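Local coordinates for beta-lactamase (Klebsiella pneumoniae, PDB 6KBY), which probably hydrolyses beta-lactam antibiotics to substituted beta-amino acids as a class C serine enzyme, and binds adenosine monophosphate, at residues L185-V197 against G229-V241. Numbering follows the deposited sequence.
Sequences LPQLGMHHSYLKV and GIKTTSSDLLRYV
Asp236 OD2 takes two bonds: His192 N approaches on its syn side at 2.8 Å, 21° out of the carboxylate plane, and Ser193 OG donates to the anti lone pair of OD2 at 2.7 Å. OD2 holds 192-193 directly; OD1 reaches His191 N through a water. Tyr194 and Lys231 form an antiparallel hydrogen-bonded pair: Lys231 N donates to Tyr194 O (2.8 Å, N-H...O angle 175°) and Tyr194 N back to Lys231 O. The Lys231 chain bends at chi2 (88°), bringing NZ back to Leu195 O (2.8 Å) and Gly229 O (2.7 Å). At the far end, the extended Arg239 donates a hydrogen bond from NE to Leu188 O, 2.7 Å away and close to the guanidinium plane, in the Schellman turn closing helix 176-187. Between these ends, Met190 SD lies obliquely 4.9 Å from the Tyr240 ring centroid, a Met-aromatic contact; that ring stacks on Phe76 and its hydroxyl bonds Thr75. Thr233, at the N-cap, accepts from Asp236 N through OG1 (3.0 Å), helping hold the turn carrying the carboxylate. Strand 231-232 lies between weakly bonded 193-194 and 67-68; the latter leads to Ser71, the covalent AMP site before helix 72-86, where the sequence fits the class C beta-lactamase SxxK pattern.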
loop_
_atom_site.group_PDB
_atom_site.type_symbol
_atom_site.label_atom_id
_atom_site.label_comp_id
_atom_site.label_asym_id
_atom_site.label_seq_id
_atom_site.Cartn_x
_atom_site.Cartn_y
_atom_site.Cartn_z
ATOM N N LEU A 185 -1.860 -1.830 -13.833
ATOM C CA LEU A 185 -0.496 -1.319 -13.926
ATOM C C LEU A 185 -0.178 -0.751 -15.303
ATOM O O LEU A 185 0.432 0.331 -15.365
ATOM C CB LEU A 185 0.521 -2.374 -13.461
ATOM C CG LEU A 185 0.360 -2.846 -12.013
ATOM C CD1 LEU A 185 1.264 -4.030 -11.733
ATOM C CD2 LEU A 185 0.633 -1.711 -11.032
ATOM N N PRO A 186 -0.556 -1.388 -16.419
ATOM C CA PRO A 186 -0.308 -0.747 -17.720
ATOM C C PRO A 186 -0.985 0.604 -17.874
ATOM O O PRO A 186 -0.359 1.541 -18.382
ATOM C CB PRO A 186 -0.824 -1.786 -18.726
ATOM C CG PRO A 186 -0.648 -3.087 -18.020
ATOM C CD PRO A 186 -0.985 -2.789 -16.582
ATOM N N GLN A 187 -2.242 0.737 -17.443
ATOM C CA GLN A 187 -2.938 2.019 -17.566
ATOM C C GLN A 187 -2.299 3.098 -16.699
ATOM O O GLN A 187 -2.382 4.290 -17.029
ATOM C CB GLN A 187 -4.421 1.871 -17.217
ATOM C CG GLN A 187 -5.281 1.211 -18.288
ATOM C CD GLN A 187 -6.766 1.452 -18.061
ATOM O OE1 GLN A 187 -7.171 2.522 -17.603
ATOM N NE2 GLN A 187 -7.585 0.457 -18.380
ATOM N N LEU A 188 -1.669 2.710 -15.589
ATOM C CA LEU A 188 -0.939 3.652 -14.753
ATOM C C LEU A 188 0.466 3.930 -15.266
ATOM O O LEU A 188 1.178 4.743 -14.669
ATOM C CB LEU A 188 -0.869 3.133 -13.317
ATOM C CG LEU A 188 -2.212 2.982 -12.601
ATOM C CD1 LEU A 188 -2.031 2.250 -11.287
ATOM C CD2 LEU A 188 -2.850 4.341 -12.372
ATOM N N GLY A 189 0.888 3.282 -16.351
ATOM C CA GLY A 189 2.234 3.483 -16.844
ATOM C C GLY A 189 3.303 2.868 -15.979
ATOM O O GLY A 189 4.458 3.293 -16.035
ATOM N N MET A 190 2.951 1.868 -15.173
ATOM C CA MET A 190 3.885 1.240 -14.244
ATOM C C MET A 190 4.379 -0.056 -14.877
ATOM O O MET A 190 3.888 -1.152 -14.606
ATOM C CB MET A 190 3.212 1.032 -12.890
ATOM C CG MET A 190 2.854 2.353 -12.217
ATOM S SD MET A 190 1.834 2.166 -10.754
ATOM C CE MET A 190 3.017 1.459 -9.607
ATOM N N HIS A 191 5.369 0.089 -15.755
ATOM C CA HIS A 191 5.840 -1.013 -16.583
ATOM C C HIS A 191 6.868 -1.889 -15.892
ATOM O O HIS A 191 7.195 -2.958 -16.417
ATOM C CB HIS A 191 6.392 -0.479 -17.908
ATOM C CG HIS A 191 5.412 0.363 -18.664
ATOM N ND1 HIS A 191 4.215 -0.133 -19.133
ATOM C CD2 HIS A 191 5.441 1.670 -19.012
ATOM C CE1 HIS A 191 3.554 0.831 -19.747
ATOM N NE2 HIS A 191 4.276 1.935 -19.688
ATOM N N HIS A 192 7.364 -1.480 -14.731
ATOM C CA HIS A 192 8.305 -2.273 -13.950
ATOM C C HIS A 192 7.734 -2.584 -12.574
ATOM O O HIS A 192 8.403 -2.488 -11.542
ATOM C CB HIS A 192 9.682 -1.622 -13.944
ATOM C CG HIS A 192 10.236 -1.466 -15.324
ATOM N ND1 HIS A 192 9.980 -0.361 -16.108
ATOM C CD2 HIS A 192 10.962 -2.313 -16.092
ATOM C CE1 HIS A 192 10.564 -0.515 -17.284
ATOM N NE2 HIS A 192 11.163 -1.691 -17.302
ATOM N N SER A 193 6.463 -2.966 -12.584
ATOM C CA SER A 193 5.715 -3.371 -11.409
ATOM C C SER A 193 5.036 -4.688 -11.746
ATOM O O SER A 193 4.464 -4.829 -12.834
ATOM C CB SER A 193 4.659 -2.319 -11.073
ATOM O OG SER A 193 5.265 -1.071 -10.789
ATOM N N TYR A 194 5.111 -5.653 -10.830
ATOM C CA TYR A 194 4.698 -7.011 -11.151
ATOM C C TYR A 194 4.126 -7.699 -9.926
ATOM O O TYR A 194 4.528 -7.430 -8.791
ATOM C CB TYR A 194 5.894 -7.857 -11.597
ATOM C CG TYR A 194 6.747 -7.217 -12.658
ATOM C CD1 TYR A 194 6.382 -7.268 -13.994
ATOM C CD2 TYR A 194 7.924 -6.562 -12.322
ATOM C CE1 TYR A 194 7.170 -6.678 -14.970
ATOM C CE2 TYR A 194 8.717 -5.973 -13.289
ATOM C CZ TYR A 194 8.335 -6.035 -14.605
ATOM O OH TYR A 194 9.136 -5.448 -15.555
ATOM N N LEU A 195 3.210 -8.631 -10.179
ATOM C CA LEU A 195 2.910 -9.681 -9.214
ATOM C C LEU A 195 3.827 -10.881 -9.389
ATOM O O LEU A 195 4.174 -11.534 -8.402
ATOM C CB LEU A 195 1.451 -10.125 -9.340
ATOM C CG LEU A 195 0.425 -9.055 -8.974
ATOM C CD1 LEU A 195 -0.974 -9.487 -9.375
ATOM C CD2 LEU A 195 0.484 -8.739 -7.489
ATOM N N LYS A 196 4.220 -11.185 -10.627
ATOM C CA LYS A 196 5.185 -12.234 -10.953
ATOM C C LYS A 196 6.308 -11.589 -11.753
ATOM O O LYS A 196 6.086 -11.146 -12.884
ATOM C CB LYS A 196 4.528 -13.317 -11.810
ATOM C CG LYS A 196 3.596 -14.276 -11.100
ATOM C CD LYS A 196 3.012 -15.271 -12.102
ATOM C CE LYS A 196 2.099 -16.289 -11.437
ATOM N NZ LYS A 196 1.206 -16.961 -12.427
ATOM N N VAL A 197 7.506 -11.552 -11.183
ATOM C CA VAL A 197 8.633 -10.903 -11.864
ATOM C C VAL A 197 9.049 -11.749 -13.064
ATOM O O VAL A 197 9.288 -12.960 -12.911
ATOM C CB VAL A 197 9.799 -10.715 -10.890
ATOM C CG1 VAL A 197 11.018 -10.157 -11.610
ATOM C CG2 VAL A 197 9.386 -9.808 -9.725
ATOM N N GLY A 229 1.385 -8.910 -2.832
ATOM C CA GLY A 229 2.150 -9.495 -3.921
ATOM C C GLY A 229 3.025 -8.595 -4.778
ATOM O O GLY A 229 3.798 -9.131 -5.576
ATOM N N ILE A 230 2.952 -7.270 -4.661
ATOM C CA ILE A 230 3.604 -6.393 -5.635
ATOM C C ILE A 230 5.112 -6.333 -5.407
ATOM O O ILE A 230 5.583 -6.160 -4.272
ATOM C CB ILE A 230 2.984 -4.985 -5.600
ATOM C CG1 ILE A 230 1.526 -5.017 -6.077
ATOM C CG2 ILE A 230 3.818 -4.003 -6.412
ATOM C CD1 ILE A 230 1.350 -5.149 -7.583
ATOM N N LYS A 231 5.870 -6.431 -6.506
ATOM C CA LYS A 231 7.281 -6.071 -6.569
ATOM C C LYS A 231 7.401 -4.924 -7.562
ATOM O O LYS A 231 6.806 -4.982 -8.642
ATOM C CB LYS A 231 8.131 -7.253 -7.057
ATOM C CG LYS A 231 8.119 -8.483 -6.152
ATOM C CD LYS A 231 6.951 -9.416 -6.520
ATOM C CE LYS A 231 6.654 -10.444 -5.469
ATOM N NZ LYS A 231 5.522 -11.205 -6.015
ATOM N N THR A 232 8.154 -3.882 -7.206
ATOM C CA THR A 232 8.135 -2.662 -8.005
ATOM C C THR A 232 9.382 -1.833 -7.711
ATOM O O THR A 232 10.138 -2.115 -6.778
ATOM C CB THR A 232 6.842 -1.882 -7.737
ATOM O OG1 THR A 232 6.777 -0.736 -8.585
ATOM C CG2 THR A 232 6.774 -1.443 -6.293
ATOM N N THR A 233 9.589 -0.810 -8.532
ATOM C CA THR A 233 10.686 0.131 -8.348
ATOM C C THR A 233 10.183 1.384 -7.642
ATOM O O THR A 233 8.992 1.710 -7.666
ATOM C CB THR A 233 11.299 0.547 -9.688
ATOM O OG1 THR A 233 10.328 1.301 -10.420
ATOM C CG2 THR A 233 11.747 -0.666 -10.500
ATOM N N SER A 234 11.120 2.111 -7.032
ATOM C CA SER A 234 10.748 3.385 -6.430
ATOM C C SER A 234 10.243 4.370 -7.476
ATOM O O SER A 234 9.350 5.175 -7.190
ATOM C CB SER A 234 11.930 3.970 -5.664
ATOM O OG SER A 234 12.993 4.268 -6.548
ATOM N N SER A 235 10.774 4.307 -8.700
ATOM C CA SER A 235 10.307 5.204 -9.754
ATOM C C SER A 235 8.867 4.907 -10.152
ATOM O O SER A 235 8.071 5.832 -10.357
ATOM C CB SER A 235 11.237 5.109 -10.958
ATOM O OG SER A 235 12.517 5.633 -10.643
ATOM N N ASP A 236 8.516 3.626 -10.286
ATOM C CA ASP A 236 7.124 3.293 -10.582
ATOM C C ASP A 236 6.202 3.730 -9.453
ATOM O O ASP A 236 5.101 4.234 -9.702
ATOM C CB ASP A 236 6.954 1.794 -10.838
ATOM C CG ASP A 236 7.091 1.422 -12.306
ATOM O OD1 ASP A 236 7.673 2.207 -13.091
ATOM O OD2 ASP A 236 6.628 0.317 -12.672
ATOM N N LEU A 237 6.619 3.525 -8.203
ATOM C CA LEU A 237 5.771 3.964 -7.101
ATOM C C LEU A 237 5.685 5.477 -7.014
ATOM O O LEU A 237 4.648 6.007 -6.611
ATOM C CB LEU A 237 6.237 3.377 -5.776
ATOM C CG LEU A 237 5.881 1.910 -5.575
ATOM C CD1 LEU A 237 6.503 1.403 -4.280
ATOM C CD2 LEU A 237 4.370 1.686 -5.570
ATOM N N LEU A 238 6.746 6.195 -7.386
ATOM C CA LEU A 238 6.620 7.647 -7.410
ATOM C C LEU A 238 5.620 8.082 -8.473
ATOM O O LEU A 238 4.856 9.032 -8.264
ATOM C CB LEU A 238 7.976 8.316 -7.614
ATOM C CG LEU A 238 8.003 9.816 -7.292
ATOM C CD1 LEU A 238 7.751 10.065 -5.807
ATOM C CD2 LEU A 238 9.316 10.441 -7.732
ATOM N N ARG A 239 5.597 7.393 -9.616
ATOM C CA ARG A 239 4.572 7.672 -10.617
ATOM C C ARG A 239 3.176 7.422 -10.050
ATOM O O ARG A 239 2.253 8.214 -10.265
ATOM C CB ARG A 239 4.817 6.822 -11.863
ATOM C CG ARG A 239 3.839 7.111 -12.978
ATOM C CD ARG A 239 4.166 6.391 -14.281
ATOM N NE ARG A 239 3.069 6.579 -15.221
ATOM C CZ ARG A 239 2.958 7.620 -16.040
ATOM N NH1 ARG A 239 3.891 8.565 -16.055
ATOM N NH2 ARG A 239 1.908 7.718 -16.846
ATOM N N TYR A 240 3.018 6.332 -9.299
ATOM C CA TYR A 240 1.745 6.020 -8.648
ATOM C C TYR A 240 1.343 7.131 -7.689
ATOM O O TYR A 240 0.167 7.519 -7.628
ATOM C CB TYR A 240 1.922 4.711 -7.892
ATOM C CG TYR A 240 0.739 4.073 -7.197
ATOM C CD1 TYR A 240 -0.430 3.753 -7.881
ATOM C CD2 TYR A 240 0.850 3.684 -5.871
ATOM C CE1 TYR A 240 -1.472 3.094 -7.246
ATOM C CE2 TYR A 240 -0.175 3.029 -5.231
ATOM C CZ TYR A 240 -1.334 2.736 -5.923
ATOM O OH TYR A 240 -2.362 2.053 -5.309
ATOM N N VAL A 241 2.307 7.654 -6.931
ATOM C CA VAL A 241 2.027 8.764 -6.023
ATOM C C VAL A 241 1.600 10.004 -6.804
ATOM O O VAL A 241 0.614 10.667 -6.461
ATOM C CB VAL A 241 3.249 9.023 -5.124
ATOM C CG1 VAL A 241 3.119 10.352 -4.387
ATOM C CG2 VAL A 241 3.431 7.870 -4.142
HETATM O O HOH W 1 -0.399 6.171 -17.647
HETATM O O HOH W 2 7.832 1.690 -15.723
#